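Local coordinates for protein MIP07328p (Drosophila melanogaster, PDB 6FKK) that probably acts as a repulsive axon guidance cue, presenting semaphorin receptors with an extracellular sema domain followed by a plexin repeat, at residues A200-G205 / V232-R237; P297-C302 / H384-I389; P375-V380 / T416-I421. All coordinates share one frame; numbering follows the deposited sequence.

Contact 1: A200-G205 / V232-R237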
ATOM      1  N   ALA A 200      -4.637   4.763  -0.036  1.00 44.06           N
ATOM      2  CA  ALA A 200      -5.664   5.451   0.731  1.00 39.50           C
ATOM      3  C   ALA A 200      -6.497   4.417   1.471  1.00 41.66           C
ATOM      4  O   ALA A 200      -6.972   3.453   0.864  1.00 62.15           O
ATOM      5  CB  ALA A 200      -6.555   6.309  -0.174  1.00 40.04           C
ATOM      6  N   ILE A 201      -6.666   4.611   2.779  1.00 42.68           N
ATOM      7  CA  ILE A 201      -7.396   3.675   3.626  1.00 32.89           C
ATOM      8  C   ILE A 201      -8.469   4.434   4.392  1.00 47.68           C
ATOM      9  O   ILE A 201      -8.199   5.500   4.957  1.00 65.42           O
ATOM     10  CB  ILE A 201      -6.469   2.940   4.612  1.00 51.89           C
ATOM     11  CG1 ILE A 201      -5.237   2.373   3.900  1.00 55.51           C
ATOM     12  CG2 ILE A 201      -7.233   1.829   5.301  1.00 48.06           C
ATOM     13  CD1 ILE A 201      -5.530   1.178   3.022  1.00 74.92           C
ATOM     14  N   GLU A 202      -9.679   3.880   4.420  1.00 49.35           N
ATOM     15  CA  GLU A 202     -10.761   4.403   5.241  1.00 38.94           C
ATOM     16  C   GLU A 202     -10.690   3.787   6.633  1.00 45.99           C
ATOM     17  O   GLU A 202     -10.445   2.585   6.777  1.00 51.06           O
ATOM     18  CB  GLU A 202     -12.116   4.095   4.597  1.00 37.67           C
ATOM     19  CG  GLU A 202     -13.324   4.503   5.428  1.00 61.52           C
ATOM     20  CD  GLU A 202     -14.606   3.836   4.960  1.00 69.20           C
ATOM     21  OE1 GLU A 202     -14.542   3.008   4.027  1.00 74.78           O
ATOM     22  OE2 GLU A 202     -15.678   4.138   5.528  1.00 77.52           O
ATOM     23  N   ARG A 203     -10.905   4.611   7.658  1.00 44.88           N
ATOM     24  CA  ARG A 203     -10.805   4.127   9.034  1.00 44.36           C
ATOM     25  C   ARG A 203     -11.489   5.101   9.981  1.00 52.10           C
ATOM     26  O   ARG A 203     -11.107   6.275  10.039  1.00 40.92           O
ATOM     27  CB  ARG A 203      -9.343   3.938   9.433  1.00 37.98           C
ATOM     28  CG  ARG A 203      -9.137   3.475  10.867  1.00 44.08           C
ATOM     29  CD  ARG A 203      -9.445   1.997  11.030  1.00 35.95           C
ATOM     30  NE  ARG A 203      -9.063   1.512  12.353  1.00 47.80           N
ATOM     31  CZ  ARG A 203      -8.974   0.228  12.679  1.00 54.17           C
ATOM     32  NH1 ARG A 203      -9.235  -0.707  11.775  1.00 46.16           N
ATOM     33  NH2 ARG A 203      -8.618  -0.123  13.908  1.00 60.90           N
ATOM     34  N   ASN A 204     -12.494   4.610  10.712  1.00 57.33           N
ATOM     35  CA  ASN A 204     -13.060   5.290  11.881  1.00 61.60           C
ATOM     36  C   ASN A 204     -13.512   6.714  11.561  1.00 74.20           C
ATOM     37  O   ASN A 204     -13.209   7.667  12.282  1.00 88.74           O
ATOM     38  CB  ASN A 204     -12.062   5.287  13.043  1.00 68.19           C
ATOM     39  CG  ASN A 204     -11.839   3.903  13.618  1.00 91.00           C
ATOM     40  OD1 ASN A 204     -12.706   3.034  13.529  1.00107.26           O
ATOM     41  ND2 ASN A 204     -10.674   3.693  14.221  1.00 90.45           N
ATOM     42  N   GLY A 205     -14.256   6.856  10.470  1.00 40.09           N
ATOM     43  CA  GLY A 205     -14.747   8.158  10.083  1.00 63.16           C
ATOM     44  C   GLY A 205     -13.735   9.049   9.400  1.00 57.43           C
ATOM     45  O   GLY A 205     -14.086  10.167   9.002  1.00 48.38           O
ATOM     46  N   VAL A 232      -8.438  13.150   6.479  1.00 38.73           N
ATOM     47  CA  VAL A 232      -9.531  14.099   6.316  1.00 45.08           C
ATOM     48  C   VAL A 232     -10.769  13.515   6.981  1.00 44.34           C
ATOM     49  O   VAL A 232     -10.955  12.296   7.027  1.00 50.34           O
ATOM     50  CB  VAL A 232      -9.816  14.420   4.831  1.00 37.32           C
ATOM     51  CG1 VAL A 232      -8.679  15.219   4.221  1.00 36.98           C
ATOM     52  CG2 VAL A 232     -10.049  13.138   4.048  1.00 37.16           C
ATOM     53  N   CYS A 233     -11.616  14.394   7.511  1.00 38.81           N
ATOM     54  CA  CYS A 233     -12.902  13.968   8.048  1.00 40.02           C
ATOM     55  C   CYS A 233     -13.879  13.749   6.902  1.00 45.95           C
ATOM     56  O   CYS A 233     -13.980  14.580   5.995  1.00 55.60           O
ATOM     57  CB  CYS A 233     -13.462  15.005   9.023  1.00 67.16           C
ATOM     58  SG  CYS A 233     -12.573  15.173  10.592  1.00 58.71           S
ATOM     59  N   LYS A 234     -14.600  12.628   6.943  1.00 54.16           N
ATOM     60  CA  LYS A 234     -15.556  12.347   5.878  1.00 42.93           C
ATOM     61  C   LYS A 234     -16.758  13.281   5.943  1.00 54.72           C
ATOM     62  O   LYS A 234     -17.323  13.634   4.902  1.00 70.40           O
ATOM     63  CB  LYS A 234     -16.005  10.887   5.943  1.00 43.15           C
ATOM     64  CG  LYS A 234     -14.871   9.885   5.784  1.00 41.27           C
ATOM     65  CD  LYS A 234     -15.387   8.463   5.610  1.00 41.86           C
ATOM     66  CE  LYS A 234     -16.119   7.973   6.848  1.00 56.34           C
ATOM     67  NZ  LYS A 234     -16.417   6.515   6.786  1.00 55.59           N
ATOM     68  N   ASN A 235     -17.152  13.701   7.146  1.00 48.56           N
ATOM     69  CA  ASN A 235     -18.279  14.605   7.330  1.00 47.93           C
ATOM     70  C   ASN A 235     -17.908  16.068   7.118  1.00 61.24           C
ATOM     71  O   ASN A 235     -18.669  16.955   7.527  1.00 53.62           O
ATOM     72  CB  ASN A 235     -18.881  14.416   8.725  1.00 70.99           C
ATOM     73  CG  ASN A 235     -17.980  14.941   9.826  1.00 69.86           C
ATOM     74  OD1 ASN A 235     -16.757  14.979   9.682  1.00 59.95           O
ATOM     75  ND2 ASN A 235     -18.583  15.351  10.937  1.00 66.80           N
ATOM     76  N   ASP A 236     -16.762  16.337   6.498  1.00 61.45           N
ATOM     77  CA  ASP A 236     -16.345  17.709   6.244  1.00 51.93           C
ATOM     78  C   ASP A 236     -17.266  18.346   5.210  1.00 58.75           C
ATOM     79  O   ASP A 236     -17.477  17.792   4.127  1.00 69.38           O
ATOM     80  CB  ASP A 236     -14.892  17.736   5.765  1.00 44.99           C
ATOM     81  CG  ASP A 236     -14.227  19.090   5.964  1.00 46.43           C
ATOM     82  OD1 ASP A 236     -14.940  20.117   5.970  1.00 46.98           O
ATOM     83  OD2 ASP A 236     -12.987  19.126   6.114  1.00 43.76           O
ATOM     84  N   ARG A 237     -17.830  19.505   5.552  1.00 50.60           N
ATOM     85  CA  ARG A 237     -18.676  20.265   4.641  1.00 67.17           C
ATOM     86  C   ARG A 237     -18.011  21.558   4.181  1.00 74.53           C
ATOM     87  O   ARG A 237     -18.692  22.456   3.675  1.00 72.33           O
ATOM     88  CB  ARG A 237     -20.022  20.586   5.291  1.00 71.43           C
ATOM     89  CG  ARG A 237     -20.830  19.388   5.750  1.00 73.35           C
ATOM     90  CD  ARG A 237     -22.208  19.847   6.202  1.00 94.45           C
ATOM     91  NE  ARG A 237     -22.800  18.961   7.199  1.00119.67           N
ATOM     92  CZ  ARG A 237     -23.892  19.256   7.897  1.00129.70           C
ATOM     93  NH1 ARG A 237     -24.505  20.415   7.706  1.00138.02           N
ATOM     94  NH2 ARG A 237     -24.367  18.397   8.790  1.00123.41           N
TER
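Lys-234 NZ is gripped by two carboxylates: Glu-202 OE2 at 2.8 Å and, from beyond the two segments, the carboxylate of Asp-159. The contact lies at one end of a blade of the sema β-propeller, where strand 196-203 turns into strand 206-214 and strand 225-233 finishes its run. Glu-202 stands on the first of these strands and Lys-234 just past the end of the third, so the salt bridge spans the strand between them. The ammonium reaches OE2 on its anti side, 21° out of the carboxylate plane, and the two side chains cross at about a right angle. A long, flexible lysine suits this place: a bend at chi3 (-64°) carries its end over the turn, bringing Lys-234 CE to 3.5 Å from Gly-205 CA. With a methionine here, Glu-202 and Asp-159 would probably be left without their shared counter-charge. Gly-205 itself sits at left-handed backbone angles, where a CB would press on the preceding carbonyl oxygen. Lys-234 is the second residue of a type I turn from Cys-233 to Asp-236, closed by a weak bond from Asp-236 N to Cys-233 O, and the disulfide of Cys-233 with Cys-343 fixes the same corner. The backbone adds its own link: Lys-234 N donates to Gly-205 O over 3.2 Å, nearly straight at 166°, and Lys-234 CG rests against that same oxygen.

Contact 2: P297-C302 / H384-I389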
ATOM      1  N   PRO A 297      21.984   2.534  -1.484  1.00 81.12           N
ATOM      2  CA  PRO A 297      20.684   1.944  -1.835  1.00 74.33           C
ATOM      3  C   PRO A 297      20.209   0.973  -0.766  1.00 77.45           C
ATOM      4  O   PRO A 297      20.918   0.037  -0.388  1.00 91.79           O
ATOM      5  CB  PRO A 297      20.961   1.236  -3.167  1.00 80.05           C
ATOM      6  CG  PRO A 297      22.448   1.088  -3.235  1.00 96.00           C
ATOM      7  CD  PRO A 297      23.004   2.275  -2.513  1.00102.09           C
ATOM      8  N   GLY A 298      19.004   1.213  -0.272  1.00 45.29           N
ATOM      9  CA  GLY A 298      18.462   0.419   0.815  1.00 48.70           C
ATOM     10  C   GLY A 298      16.956   0.347   0.742  1.00 58.46           C
ATOM     11  O   GLY A 298      16.291   1.278   0.279  1.00 71.56           O
ATOM     12  N   SER A 299      16.416  -0.779   1.203  1.00 43.86           N
ATOM     13  CA  SER A 299      14.980  -0.995   1.284  1.00 45.10           C
ATOM     14  C   SER A 299      14.632  -1.511   2.670  1.00 49.99           C
ATOM     15  O   SER A 299      15.461  -2.129   3.344  1.00 46.46           O
ATOM     16  CB  SER A 299      14.498  -1.991   0.227  1.00 36.15           C
ATOM     17  OG  SER A 299      14.906  -1.583  -1.063  1.00 56.33           O
ATOM     18  N   ALA A 300      13.397  -1.258   3.091  1.00 42.45           N
ATOM     19  CA  ALA A 300      12.968  -1.681   4.413  1.00 38.70           C
ATOM     20  C   ALA A 300      11.462  -1.886   4.432  1.00 39.01           C
ATOM     21  O   ALA A 300      10.725  -1.284   3.646  1.00 53.67           O
ATOM     22  CB  ALA A 300      13.369  -0.668   5.490  1.00 55.70           C
ATOM     23  N   VAL A 301      11.018  -2.741   5.349  1.00 32.28           N
ATOM     24  CA  VAL A 301       9.603  -2.960   5.616  1.00 31.41           C
ATOM     25  C   VAL A 301       9.327  -2.511   7.043  1.00 50.29           C
ATOM     26  O   VAL A 301       9.934  -3.025   7.990  1.00 61.41           O
ATOM     27  CB  VAL A 301       9.198  -4.429   5.424  1.00 42.30           C
ATOM     28  CG1 VAL A 301       7.769  -4.640   5.893  1.00 31.08           C
ATOM     29  CG2 VAL A 301       9.349  -4.834   3.971  1.00 49.63           C
ATOM     30  N   CYS A 302       8.419  -1.553   7.196  1.00 49.49           N
ATOM     31  CA  CYS A 302       7.977  -1.099   8.505  1.00 37.53           C
ATOM     32  C   CYS A 302       6.479  -1.319   8.646  1.00 38.02           C
ATOM     33  O   CYS A 302       5.728  -1.268   7.667  1.00 52.88           O
ATOM     34  CB  CYS A 302       8.299   0.384   8.739  1.00 37.60           C
ATOM     35  SG  CYS A 302       9.994   0.744   9.270  1.00 66.41           S
ATOM     36  N   HIS A 384      18.868  -4.704  -5.751  1.00 64.56           N
ATOM     37  CA  HIS A 384      17.435  -4.614  -5.986  1.00 58.73           C
ATOM     38  C   HIS A 384      16.778  -3.894  -4.819  1.00 60.81           C
ATOM     39  O   HIS A 384      17.297  -3.874  -3.700  1.00 53.80           O
ATOM     40  CB  HIS A 384      16.803  -5.998  -6.192  1.00 49.90           C
ATOM     41  CG  HIS A 384      16.977  -6.926  -5.029  1.00 55.88           C
ATOM     42  ND1 HIS A 384      17.860  -7.983  -5.047  1.00 67.35           N
ATOM     43  CD2 HIS A 384      16.372  -6.962  -3.818  1.00 62.23           C
ATOM     44  CE1 HIS A 384      17.796  -8.628  -3.896  1.00 71.21           C
ATOM     45  NE2 HIS A 384      16.901  -8.027  -3.132  1.00 59.68           N
ATOM     46  N   ARG A 385      15.621  -3.299  -5.098  1.00 49.97           N
ATOM     47  CA  ARG A 385      14.830  -2.597  -4.099  1.00 48.36           C
ATOM     48  C   ARG A 385      13.471  -3.268  -3.957  1.00 45.22           C
ATOM     49  O   ARG A 385      12.947  -3.846  -4.914  1.00 58.51           O
ATOM     50  CB  ARG A 385      14.634  -1.122  -4.476  1.00 60.70           C
ATOM     51  CG  ARG A 385      15.920  -0.326  -4.645  1.00 71.48           C
ATOM     52  CD  ARG A 385      15.636   1.053  -5.232  1.00 74.27           C
ATOM     53  NE  ARG A 385      16.829   1.896  -5.284  1.00 76.90           N
ATOM     54  CZ  ARG A 385      17.151   2.791  -4.356  1.00 95.90           C
ATOM     55  NH1 ARG A 385      16.369   2.963  -3.300  1.00103.72           N
ATOM     56  NH2 ARG A 385      18.254   3.517  -4.483  1.00 95.59           N
ATOM     57  N   LEU A 386      12.898  -3.182  -2.760  1.00 48.11           N
ATOM     58  CA  LEU A 386      11.555  -3.694  -2.528  1.00 37.49           C
ATOM     59  C   LEU A 386      10.518  -2.753  -3.124  1.00 36.43           C
ATOM     60  O   LEU A 386      10.686  -1.530  -3.117  1.00 37.53           O
ATOM     61  CB  LEU A 386      11.297  -3.874  -1.034  1.00 42.11           C
ATOM     62  CG  LEU A 386      12.180  -4.872  -0.279  1.00 43.63           C
ATOM     63  CD1 LEU A 386      11.755  -4.951   1.179  1.00 34.27           C
ATOM     64  CD2 LEU A 386      12.147  -6.252  -0.920  1.00 46.60           C
ATOM     65  N   THR A 387       9.432  -3.335  -3.647  1.00 41.36           N
ATOM     66  CA  THR A 387       8.439  -2.555  -4.387  1.00 37.88           C
ATOM     67  C   THR A 387       7.001  -2.845  -3.971  1.00 36.50           C
ATOM     68  O   THR A 387       6.147  -1.955  -4.068  1.00 51.35           O
ATOM     69  CB  THR A 387       8.589  -2.797  -5.896  1.00 43.08           C
ATOM     70  OG1 THR A 387       8.442  -4.195  -6.178  1.00 51.21           O
ATOM     71  CG2 THR A 387       9.949  -2.319  -6.390  1.00 46.88           C
ATOM     72  N   ALA A 388       6.704  -4.059  -3.510  1.00 34.36           N
ATOM     73  CA  ALA A 388       5.339  -4.466  -3.205  1.00 41.57           C
ATOM     74  C   ALA A 388       5.279  -5.090  -1.816  1.00 33.38           C
ATOM     75  O   ALA A 388       6.301  -5.428  -1.215  1.00 34.54           O
ATOM     76  CB  ALA A 388       4.801  -5.450  -4.255  1.00 66.51           C
ATOM     77  N   ILE A 389       4.056  -5.253  -1.313  1.00 41.22           N
ATOM     78  CA  ILE A 389       3.836  -5.749   0.042  1.00 38.85           C
ATOM     79  C   ILE A 389       2.490  -6.459   0.087  1.00 38.79           C
ATOM     80  O   ILE A 389       1.533  -6.050  -0.577  1.00 48.83           O
ATOM     81  CB  ILE A 389       3.908  -4.594   1.066  1.00 41.72           C
ATOM     82  CG1 ILE A 389       3.736  -5.108   2.498  1.00 48.88           C
ATOM     83  CG2 ILE A 389       2.876  -3.528   0.738  1.00 60.74           C
ATOM     84  CD1 ILE A 389       5.001  -5.674   3.095  1.00 38.43           C
TER
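Strands 298-302 and 386-389 run side by side in nearly the same direction, 19° apart, with Ser-299 and Arg-385 the closest pair of CA atoms (5.6 Å). Their axes come no closer than 7.7 Å, too far for the ladder of a shared sheet, so side chains bridge the space. Ser-299 makes the polar link: its OG accepts from Leu-386 N at 3.1 Å. A short hydroxyl suits this buried site, since it can take up a backbone N-H that the neighbouring strand turns towards it. Further along, Val-301 divides its branches between two partners. With CG1 anti to the backbone N (chi1 172°), that methyl meets Ile-389 CD1 at 4.1 Å, while CG2 lies 3.7 Å from Leu-386 CD1, the two side chains crossing at about a right angle. Branched aliphatic residues thus close the inner part of the interface. At the other end Arg-385 extends its chain along the margin, and Pro-297 CB covers one face of its guanidinium; NH1 also makes a weak bond to Thr-291 O. The strands belong to successive blades of the propeller: 298-305 lies between 282-290 and 377-380 in one, whereas 386-396 opens the next beside 402-410. Leu-386 and Ile-389 are wedged between these blades, both resting on Val-288 of strand 282-290, with Ser-408 and Ile-406 of strand 402-410 behind them.

Contact 3: P375-V380 / T416-I421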
ATOM      1  N   PRO A 375      12.739  -1.324  11.559  1.00 44.40           N
ATOM      2  CA  PRO A 375      12.163  -2.052  10.425  1.00 45.26           C
ATOM      3  C   PRO A 375      12.058  -3.542  10.707  1.00 49.19           C
ATOM      4  O   PRO A 375      12.898  -4.135  11.389  1.00 57.49           O
ATOM      5  CB  PRO A 375      13.149  -1.774   9.284  1.00 34.64           C
ATOM      6  CG  PRO A 375      13.858  -0.532   9.684  1.00 35.44           C
ATOM      7  CD  PRO A 375      13.957  -0.589  11.174  1.00 38.77           C
ATOM      8  N   LEU A 376      10.997  -4.146  10.171  1.00 50.24           N
ATOM      9  CA  LEU A 376      10.836  -5.591  10.261  1.00 40.20           C
ATOM     10  C   LEU A 376      11.780  -6.329   9.322  1.00 42.00           C
ATOM     11  O   LEU A 376      12.051  -7.516   9.538  1.00 49.75           O
ATOM     12  CB  LEU A 376       9.389  -5.971   9.956  1.00 42.62           C
ATOM     13  CG  LEU A 376       8.336  -5.305  10.841  1.00 42.69           C
ATOM     14  CD1 LEU A 376       6.942  -5.733  10.418  1.00 32.12           C
ATOM     15  CD2 LEU A 376       8.585  -5.646  12.299  1.00 33.69           C
ATOM     16  N   LEU A 377      12.282  -5.654   8.291  1.00 39.45           N
ATOM     17  CA  LEU A 377      13.235  -6.233   7.355  1.00 41.82           C
ATOM     18  C   LEU A 377      13.984  -5.092   6.688  1.00 46.60           C
ATOM     19  O   LEU A 377      13.364  -4.112   6.270  1.00 52.89           O
ATOM     20  CB  LEU A 377      12.530  -7.094   6.299  1.00 52.57           C
ATOM     21  CG  LEU A 377      13.398  -7.663   5.174  1.00 39.15           C
ATOM     22  CD1 LEU A 377      14.288  -8.772   5.693  1.00 54.19           C
ATOM     23  CD2 LEU A 377      12.539  -8.169   4.032  1.00 43.17           C
ATOM     24  N   THR A 378      15.306  -5.212   6.599  1.00 41.28           N
ATOM     25  CA  THR A 378      16.126  -4.239   5.894  1.00 37.51           C
ATOM     26  C   THR A 378      16.891  -4.927   4.773  1.00 56.79           C
ATOM     27  O   THR A 378      17.302  -6.085   4.901  1.00 77.86           O
ATOM     28  CB  THR A 378      17.113  -3.531   6.835  1.00 38.70           C
ATOM     29  OG1 THR A 378      18.047  -4.481   7.359  1.00 66.58           O
ATOM     30  CG2 THR A 378      16.374  -2.870   7.985  1.00 48.29           C
ATOM     31  N   LYS A 379      17.069  -4.205   3.667  1.00 49.61           N
ATOM     32  CA  LYS A 379      17.841  -4.682   2.520  1.00 43.20           C
ATOM     33  C   LYS A 379      18.726  -3.530   2.057  1.00 61.68           C
ATOM     34  O   LYS A 379      18.250  -2.614   1.381  1.00 74.48           O
ATOM     35  CB  LYS A 379      16.932  -5.171   1.397  1.00 39.16           C
ATOM     36  CG  LYS A 379      16.457  -6.606   1.549  1.00 44.39           C
ATOM     37  CD  LYS A 379      15.642  -7.041   0.339  1.00 38.85           C
ATOM     38  CE  LYS A 379      15.611  -8.555   0.208  1.00 64.83           C
ATOM     39  NZ  LYS A 379      16.979  -9.110  -0.005  1.00 84.35           N
ATOM     40  N   VAL A 380      20.007  -3.577   2.416  1.00 59.66           N
ATOM     41  CA  VAL A 380      20.935  -2.479   2.173  1.00 70.49           C
ATOM     42  C   VAL A 380      22.099  -2.981   1.331  1.00 77.09           C
ATOM     43  O   VAL A 380      22.560  -4.116   1.503  1.00 64.15           O
ATOM     44  CB  VAL A 380      21.436  -1.868   3.500  1.00 65.80           C
ATOM     45  CG1 VAL A 380      22.266  -0.625   3.239  1.00 74.26           C
ATOM     46  CG2 VAL A 380      20.261  -1.540   4.402  1.00 64.76           C
ATOM     47  N   THR A 416       9.937 -12.313  -1.323  1.00 51.70           N
ATOM     48  CA  THR A 416      10.525 -12.692  -0.045  1.00 54.39           C
ATOM     49  C   THR A 416       9.418 -12.924   0.974  1.00 68.55           C
ATOM     50  O   THR A 416       8.624 -12.019   1.251  1.00 76.06           O
ATOM     51  CB  THR A 416      11.491 -11.616   0.456  1.00 66.75           C
ATOM     52  OG1 THR A 416      12.600 -11.504  -0.444  1.00 83.01           O
ATOM     53  CG2 THR A 416      12.004 -11.966   1.845  1.00 70.96           C
ATOM     54  N   LYS A 417       9.366 -14.136   1.521  1.00 53.92           N
ATOM     55  CA  LYS A 417       8.527 -14.448   2.669  1.00 50.62           C
ATOM     56  C   LYS A 417       9.352 -14.315   3.941  1.00 47.52           C
ATOM     57  O   LYS A 417      10.520 -14.714   3.974  1.00 63.79           O
ATOM     58  CB  LYS A 417       7.967 -15.870   2.585  1.00 49.94           C
ATOM     59  CG  LYS A 417       7.199 -16.217   1.327  1.00 57.81           C
ATOM     60  CD  LYS A 417       6.874 -17.707   1.326  1.00 81.95           C
ATOM     61  CE  LYS A 417       5.922 -18.093   0.205  1.00 81.37           C
ATOM     62  NZ  LYS A 417       6.455 -17.769  -1.146  1.00 92.56           N
ATOM     63  N   PHE A 418       8.743 -13.765   4.989  1.00 38.12           N
ATOM     64  CA  PHE A 418       9.414 -13.714   6.282  1.00 38.25           C
ATOM     65  C   PHE A 418       8.391 -13.482   7.382  1.00 47.60           C
ATOM     66  O   PHE A 418       7.305 -12.944   7.149  1.00 54.35           O
ATOM     67  CB  PHE A 418      10.501 -12.630   6.321  1.00 37.70           C
ATOM     68  CG  PHE A 418       9.970 -11.222   6.380  1.00 44.22           C
ATOM     69  CD1 PHE A 418       9.699 -10.520   5.217  1.00 53.36           C
ATOM     70  CD2 PHE A 418       9.769 -10.592   7.599  1.00 42.17           C
ATOM     71  CE1 PHE A 418       9.221  -9.224   5.270  1.00 49.69           C
ATOM     72  CE2 PHE A 418       9.290  -9.298   7.657  1.00 48.61           C
ATOM     73  CZ  PHE A 418       9.017  -8.613   6.490  1.00 50.73           C
ATOM     74  N   ILE A 419       8.763 -13.899   8.593  1.00 38.43           N
ATOM     75  CA  ILE A 419       8.007 -13.617   9.805  1.00 51.53           C
ATOM     76  C   ILE A 419       8.958 -12.995  10.818  1.00 50.44           C
ATOM     77  O   ILE A 419      10.178 -13.011  10.653  1.00 48.43           O
ATOM     78  CB  ILE A 419       7.333 -14.875  10.393  1.00 45.23           C
ATOM     79  CG1 ILE A 419       8.392 -15.878  10.855  1.00 41.22           C
ATOM     80  CG2 ILE A 419       6.390 -15.505   9.377  1.00 50.46           C
ATOM     81  CD1 ILE A 419       7.823 -17.067  11.596  1.00 52.49           C
ATOM     82  N   ASN A 420       8.381 -12.441  11.880  1.00 44.15           N
ATOM     83  CA  ASN A 420       9.144 -11.795  12.938  1.00 45.25           C
ATOM     84  C   ASN A 420       8.936 -12.534  14.250  1.00 48.86           C
ATOM     85  O   ASN A 420       7.824 -12.972  14.559  1.00 67.62           O
ATOM     86  CB  ASN A 420       8.741 -10.326  13.100  1.00 58.85           C
ATOM     87  CG  ASN A 420       9.153  -9.475  11.916  1.00 59.07           C
ATOM     88  OD1 ASN A 420       8.311  -8.901  11.228  1.00 74.25           O
ATOM     89  ND2 ASN A 420      10.456  -9.386  11.677  1.00 41.12           N
ATOM     90  N   ILE A 421      10.014 -12.672  15.017  1.00 52.24           N
ATOM     91  CA  ILE A 421       9.973 -13.279  16.340  1.00 60.39           C
ATOM     92  C   ILE A 421      10.661 -12.328  17.307  1.00 55.63           C
ATOM     93  O   ILE A 421      11.821 -11.952  17.094  1.00 75.05           O
ATOM     94  CB  ILE A 421      10.645 -14.662  16.367  1.00 59.99           C
ATOM     95  CG1 ILE A 421       9.811 -15.679  15.583  1.00 56.63           C
ATOM     96  CG2 ILE A 421      10.853 -15.129  17.799  1.00 49.84           C
ATOM     97  CD1 ILE A 421      10.431 -17.056  15.536  1.00 50.40           C
TER
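Leu-377 and Phe-418 form the close-packed part of this contact, together with Leu-376 and Asn-420 beside them. Leu-377 CB sits over one face of the Phe-418 ring, 4.1 Å from its centroid and displaced towards the rim, in a CH-pi contact. The leucine then reaches along the ring, where CD2 comes to 3.7 Å from Phe-418 CE1. Phe-418 places its ring between the backbone N and the carbonyl carbon (chi1 73°), which swings it across to the leucine, and its CE2 comes to 4.0 Å from Leu-376 CB. Leu-376 and Leu-377 can both point at strand 416-421 because they form a classic beta bulge facing Val-301 of strand 298-305, which breaks the usual alternation of sides. Asn-420 suits the border of this apolar patch, since its amide can serve a backbone carbonyl: ND2 donates to Leu-376 O at 3.3 Å, in the carbonyl plane and on a lone pair, with that oxygen almost in the plane of the amide. Thr-435 OG1 bonds to the same oxygen, so two groups satisfy it where the bulge disturbs regular pairing. The other branch of the amide, Asn-420 OD1, lies across the Leu-376 side chain at about a right angle, 3.4 Å from Leu-376 CB.

The packing is looser around Thr-416: Leu-377 CD2 is 4.4 Å from Thr-416 CG2, and further along, Lys-379 CE comes only to 4.3 Å from Thr-416 OG1. The partly exposed lysine takes its charge past the threonine to a salt bridge with Glu-440, a role that a long basic chain can fill. The strand axes are 130° apart, and side chains rather than a backbone ladder join them, as is typical of neighbouring blades of a β-propeller: the outermost strand of one blade lies against the face of the next.

Following the chain from the N terminus, contact 1 comes first and is complete before the others begin: it closes the 26 residues between 205 and 232 within a single blade. Contacts 2 and 3, closing 81 and 35 residues, lie across the centre of the chain, about 29 and 31 Å from contact 1 between centres. Their segments alternate, 297-302, 375-380, 384-389 and 416-421, so the two loops cross. Their centres are about 10 Å apart and they touch: strands 298-305 and 377-380 are antiparallel neighbours, with Ser-299 N probably hydrogen-bonded to Lys-379 O. Together they hold the blade ending in 377-380 against the one formed by 386-442, at the first and third strands of the latter.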